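Putative uncharacterized protein (Streptococcus mutans, PDB 3L7N) is probably a class I glutamine amidotransferase, a type of enzyme that takes ammonia from the amide of glutamine and passes it to an acceptor. Local coordinates at residues I50-P55 with V88-G93; G93-G98 with A175-L180. One frame throughout, in Å; residues are numbered along the deposited sequence.

Overall arrangement
Both contacts lie in the buried core, their centres about 5 Å apart, and they share Gly93 and helix 92-100. Contact 1 (50-55 with 88-93) joins neighbouring parallel strands through backbone hydrogen bonds and carries on into a glycine-rich loop, whose far end is its most solvent-open part. Contact 2 (93-98 with 175-180) sets the helix that follows the second of these strands against the next strand of the sheet, through small apolar side chains and a pair of glutamines. Backbone bonds between strands 86-90 and 173-176 connect the two: the amide of Phe176 probably donates to Gly89 O, and that of Cys91 to Phe176 O.

Contact 1: I50-P55 with V88-G93; sequences ILMGGP and VGVCLG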
loop_
_atom_site.group_PDB
_atom_site.type_symbol
_atom_site.label_atom_id
_atom_site.label_comp_id
_atom_site.label_asym_id
_atom_site.label_seq_id
_atom_site.Cartn_x
_atom_site.Cartn_y
_atom_site.Cartn_z
ATOM N N ILE A 50 1.701 -9.496 -1.825
ATOM C CA ILE A 50 1.317 -8.261 -1.246
ATOM C C ILE A 50 2.591 -7.577 -0.948
ATOM O O ILE A 50 3.428 -8.151 -0.268
ATOM C CB ILE A 50 0.587 -8.521 0.086
ATOM C CG1 ILE A 50 -0.650 -9.318 -0.172
ATOM C CG2 ILE A 50 0.303 -7.258 0.808
ATOM C CD1 ILE A 50 -1.444 -9.597 1.045
ATOM N N LEU A 51 2.807 -6.384 -1.514
ATOM C CA LEU A 51 4.058 -5.652 -1.282
ATOM C C LEU A 51 3.705 -4.434 -0.466
ATOM O O LEU A 51 2.901 -3.642 -0.900
ATOM C CB LEU A 51 4.694 -5.176 -2.633
ATOM C CG LEU A 51 5.082 -6.176 -3.741
ATOM C CD1 LEU A 51 4.057 -6.214 -4.742
ATOM C CD2 LEU A 51 6.437 -5.851 -4.420
ATOM N N MET A 52 4.315 -4.282 0.714
ATOM C CA MET A 52 4.014 -3.184 1.616
ATOM C C MET A 52 4.889 -1.945 1.366
ATOM O O MET A 52 5.749 -1.966 0.520
ATOM C CB MET A 52 4.193 -3.647 3.058
ATOM C CG MET A 52 3.103 -4.624 3.517
ATOM S SD MET A 52 1.478 -3.885 3.533
ATOM C CE MET A 52 0.747 -5.242 2.842
ATOM N N GLY A 53 4.708 -0.901 2.200
ATOM C CA GLY A 53 5.303 0.383 1.970
ATOM C C GLY A 53 6.775 0.362 2.265
ATOM O O GLY A 53 7.370 -0.701 2.399
ATOM N N GLY A 54 7.384 1.534 2.298
ATOM C CA GLY A 54 8.752 1.638 2.593
ATOM C C GLY A 54 9.282 3.047 2.529
ATOM O O GLY A 54 8.818 3.856 1.756
ATOM N N PRO A 55 10.300 3.332 3.310
ATOM C CA PRO A 55 10.930 4.638 3.203
ATOM C C PRO A 55 11.619 4.907 1.790
ATOM O O PRO A 55 11.991 6.031 1.522
ATOM C CB PRO A 55 12.008 4.588 4.302
ATOM C CG PRO A 55 12.451 3.171 4.294
ATOM C CD PRO A 55 11.169 2.354 4.021
ATOM N N VAL A 88 -1.287 -7.185 -4.613
ATOM C CA VAL A 88 -1.714 -5.897 -3.992
ATOM C C VAL A 88 -0.441 -5.123 -3.562
ATOM O O VAL A 88 0.469 -5.741 -3.003
ATOM C CB VAL A 88 -2.573 -6.127 -2.769
ATOM C CG1 VAL A 88 -2.783 -4.754 -1.938
ATOM C CG2 VAL A 88 -3.876 -6.802 -3.150
ATOM N N GLY A 89 -0.356 -3.787 -3.866
ATOM C CA GLY A 89 0.852 -2.960 -3.540
ATOM C C GLY A 89 0.406 -1.790 -2.735
ATOM O O GLY A 89 -0.564 -1.190 -3.073
ATOM N N VAL A 90 1.095 -1.496 -1.619
ATOM C CA VAL A 90 0.693 -0.395 -0.689
ATOM C C VAL A 90 1.816 0.674 -0.610
ATOM O O VAL A 90 2.955 0.326 -0.532
ATOM C CB VAL A 90 0.483 -0.963 0.679
ATOM C CG1 VAL A 90 0.120 0.087 1.659
ATOM C CG2 VAL A 90 -0.543 -2.023 0.639
ATOM N N CYS A 91 1.465 1.936 -0.683
ATOM C CA CYS A 91 2.419 3.019 -0.763
ATOM C C CYS A 91 3.589 2.660 -1.651
ATOM O O CYS A 91 3.391 2.490 -2.804
ATOM C CB CYS A 91 2.715 3.641 0.622
ATOM S SG CYS A 91 4.348 3.995 1.158
ATOM N N LEU A 92 4.792 2.507 -1.152
ATOM C CA LEU A 92 5.892 2.145 -2.081
ATOM C C LEU A 92 5.528 0.915 -2.934
ATOM O O LEU A 92 5.717 0.917 -4.125
ATOM C CB LEU A 92 7.221 1.960 -1.361
ATOM C CG LEU A 92 8.288 1.195 -2.142
ATOM C CD1 LEU A 92 8.756 1.961 -3.329
ATOM C CD2 LEU A 92 9.455 0.841 -1.252
ATOM N N GLY A 93 4.892 -0.055 -2.340
ATOM C CA GLY A 93 4.396 -1.176 -3.109
ATOM C C GLY A 93 3.477 -0.769 -4.291
ATOM O O GLY A 93 3.515 -1.396 -5.353
#
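Ile50 and Leu51 run parallel to Val88 and Gly89, two adjacent strands held by alternating backbone bonds. Leu51 gives its N-H to Val88 O (2.8 Å) and accepts at its own O from Val90 N (2.9 Å), each donor lying close to the line of the C=O bond it meets. CA-H groups add to both acceptors: Ile50 CA lies 3.2 Å from Val88 O, and Gly89 CA approaches Leu51 O. Leu51 O also meets the helix start, 3.6 Å from Gly93 CA; lacking a side chain, Gly93 allows this approach. On one face, Met52 and Val90 lie side by side, Met52 SD 4.0 Å from Val90 CG2. Val90 presents this branch because chi1 (178°) sends CG1 anti to the backbone N, leaving CG2 beside it.

Beyond the strands the paired bonds stop, but Gly53 is still buried and packs closely, its CA 3.8 Å from Cys91 SG. Leu92 reaches Gly54 with CB (3.7 Å from Gly54 N) and CD2. The contact opens only at Gly54, which is partly exposed, and at Pro55, which leaves it for solvent. Gly89, Cys91 and Gly93 fit the nucleophile elbow of class I amidotransferases, in which Cys91 would be the nucleophile and the loop around Gly53 would border the oxyanion hole. Strands 48-51 and 86-90 belong to a beta-alpha-beta unit: helix 70-82 covers Leu51 through Glu73 and Ile77, Tyr17 of helix 15-23 covers Met52 and Val90, and strand 2-7 pairs with Ile50 and Met52.

Contact 2: G93-G98 with A175-L180; sequences GAQLMG and AFQCHL
The helix that leaves the probable nucleophile elbow of this class I amidotransferase fold packs its first turns on strand 173-176, with Ala94 against Ala175. Their CA atoms are 4.7 Å apart and their methyls meet at 3.7 Å (Ala94 CB to Ala175 CB), a spacing that two such small side chains permit. Ala94 CB also rests 3.6 Å from Phe176 O, the carbonyl that probably accepts the N-H of Cys91, so the same backbone oxygen borders both the elbow and the helix behind it. One turn further on, Met97 comes from the same side of the helix. Its chain runs out extended through chi2 (-176°) and bends only at chi3, which brings the sulfur alongside the methyl of Ala175; Phe169 of the neighbouring strand touches both residues.

Toward the loop after the strand, Gln95 and Gln177 send their side-chain ends to one another. Gln95 stays extended beyond CG, whereas Gln177 turns at chi2 (53°) to reach back to the helix. The two chains cross obliquely, with their amide planes 32° apart. Both residues are buried; Pro58 touches Gln95, and Gln177 touches Gln165, His143 and Pro147.

Past Gln177 the chain turns away from the helix and carries His179 to the other side of the elbow, where its ND1 is hydrogen-bonded to Glu181 OE2. This is consistent with the Cys-His-Glu catalytic triad of the family, which Cys91, His179 and Glu181 would form here. The ring of His179 turns its remaining nitrogen to the cysteine, NE2 lying 4.2 Å from Cys91 SG.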
loop_
_atom_site.group_PDB
_atom_site.type_symbol
_atom_site.label_atom_id
_atom_site.label_comp_id
_atom_site.label_asym_id
_atom_site.label_seq_id
_atom_site.Cartn_x
_atom_site.Cartn_y
_atom_site.Cartn_z
ATOM N N GLY A 93 4.892 -0.055 -2.340
ATOM C CA GLY A 93 4.396 -1.176 -3.109
ATOM C C GLY A 93 3.477 -0.769 -4.291
ATOM O O GLY A 93 3.515 -1.396 -5.353
ATOM N N ALA A 94 2.650 0.291 -4.089
ATOM C CA ALA A 94 1.694 0.745 -5.118
ATOM C C ALA A 94 2.442 1.470 -6.262
ATOM O O ALA A 94 2.088 1.355 -7.401
ATOM C CB ALA A 94 0.731 1.582 -4.553
ATOM N N GLN A 95 3.568 2.087 -5.922
ATOM C CA GLN A 95 4.391 2.778 -6.871
ATOM C C GLN A 95 5.231 1.834 -7.693
ATOM O O GLN A 95 5.483 2.101 -8.879
ATOM C CB GLN A 95 5.247 3.817 -6.150
ATOM C CG GLN A 95 4.372 4.870 -5.490
ATOM C CD GLN A 95 5.038 5.668 -4.329
ATOM O OE1 GLN A 95 6.267 5.836 -4.262
ATOM N NE2 GLN A 95 4.192 6.204 -3.440
ATOM N N LEU A 96 5.692 0.718 -7.093
ATOM C CA LEU A 96 6.420 -0.280 -7.893
ATOM C C LEU A 96 5.451 -0.989 -8.845
ATOM O O LEU A 96 5.803 -1.317 -9.945
ATOM C CB LEU A 96 7.168 -1.297 -7.019
ATOM C CG LEU A 96 8.304 -0.743 -6.156
ATOM C CD1 LEU A 96 8.567 -1.627 -5.002
ATOM C CD2 LEU A 96 9.538 -0.569 -6.931
ATOM N N MET A 97 4.220 -1.188 -8.435
ATOM C CA MET A 97 3.264 -1.684 -9.388
ATOM C C MET A 97 3.089 -0.727 -10.607
ATOM O O MET A 97 3.116 -1.174 -11.759
ATOM C CB MET A 97 1.957 -1.997 -8.750
ATOM C CG MET A 97 2.070 -3.067 -7.773
ATOM S SD MET A 97 0.504 -3.471 -7.156
ATOM C CE MET A 97 -0.203 -4.222 -8.575
ATOM N N GLY A 98 3.029 0.584 -10.350
ATOM C CA GLY A 98 2.932 1.519 -11.414
ATOM C C GLY A 98 4.058 1.327 -12.428
ATOM O O GLY A 98 3.802 1.190 -13.682
ATOM N N ALA A 175 -3.731 -1.567 -6.240
ATOM C CA ALA A 175 -2.703 -0.802 -5.550
ATOM C C ALA A 175 -3.380 0.192 -4.640
ATOM O O ALA A 175 -4.355 0.761 -5.013
ATOM C CB ALA A 175 -1.865 -0.111 -6.505
ATOM N N PHE A 176 -2.902 0.321 -3.402
ATOM C CA PHE A 176 -3.425 1.304 -2.455
ATOM C C PHE A 176 -2.313 2.223 -2.118
ATOM O O PHE A 176 -1.273 1.785 -1.596
ATOM C CB PHE A 176 -3.924 0.613 -1.174
ATOM C CG PHE A 176 -5.174 -0.215 -1.369
ATOM C CD1 PHE A 176 -6.380 0.219 -0.891
ATOM C CD2 PHE A 176 -5.134 -1.417 -2.032
ATOM C CE1 PHE A 176 -7.594 -0.596 -1.061
ATOM C CE2 PHE A 176 -6.315 -2.212 -2.213
ATOM C CZ PHE A 176 -7.525 -1.785 -1.732
ATOM N N GLN A 177 -2.451 3.478 -2.452
ATOM C CA GLN A 177 -1.472 4.435 -2.016
ATOM C C GLN A 177 -1.661 4.732 -0.513
ATOM O O GLN A 177 -0.693 5.020 0.221
ATOM C CB GLN A 177 -1.576 5.709 -2.840
ATOM C CG GLN A 177 -0.619 6.830 -2.414
ATOM C CD GLN A 177 0.830 6.393 -2.347
ATOM O OE1 GLN A 177 1.444 6.387 -1.253
ATOM N NE2 GLN A 177 1.422 6.069 -3.520
ATOM N N CYS A 178 -2.890 4.590 -0.067
ATOM C CA CYS A 178 -3.252 4.885 1.270
ATOM C C CYS A 178 -3.144 3.548 2.170
ATOM O O CYS A 178 -3.056 2.370 1.611
ATOM C CB CYS A 178 -4.710 5.437 1.268
ATOM S SG CYS A 178 -5.905 4.376 0.408
ATOM N N HIS A 179 -3.218 3.715 3.492
ATOM C CA HIS A 179 -3.068 2.611 4.394
ATOM C C HIS A 179 -4.412 2.307 5.156
ATOM O O HIS A 179 -4.716 2.954 6.120
ATOM C CB HIS A 179 -1.996 2.968 5.406
ATOM C CG HIS A 179 -0.642 3.195 4.806
ATOM N ND1 HIS A 179 0.278 2.184 4.645
ATOM C CD2 HIS A 179 -0.017 4.331 4.413
ATOM C CE1 HIS A 179 1.403 2.685 4.151
ATOM N NE2 HIS A 179 1.253 3.982 4.004
ATOM N N LEU A 180 -5.131 1.294 4.773
ATOM C CA LEU A 180 -6.274 0.868 5.580
ATOM C C LEU A 180 -5.868 -0.145 6.651
ATOM O O LEU A 180 -6.709 -0.578 7.472
ATOM C CB LEU A 180 -7.325 0.233 4.708
ATOM C CG LEU A 180 -8.099 1.168 3.813
ATOM C CD1 LEU A 180 -7.203 1.835 2.765
ATOM C CD2 LEU A 180 -9.259 0.396 3.142
#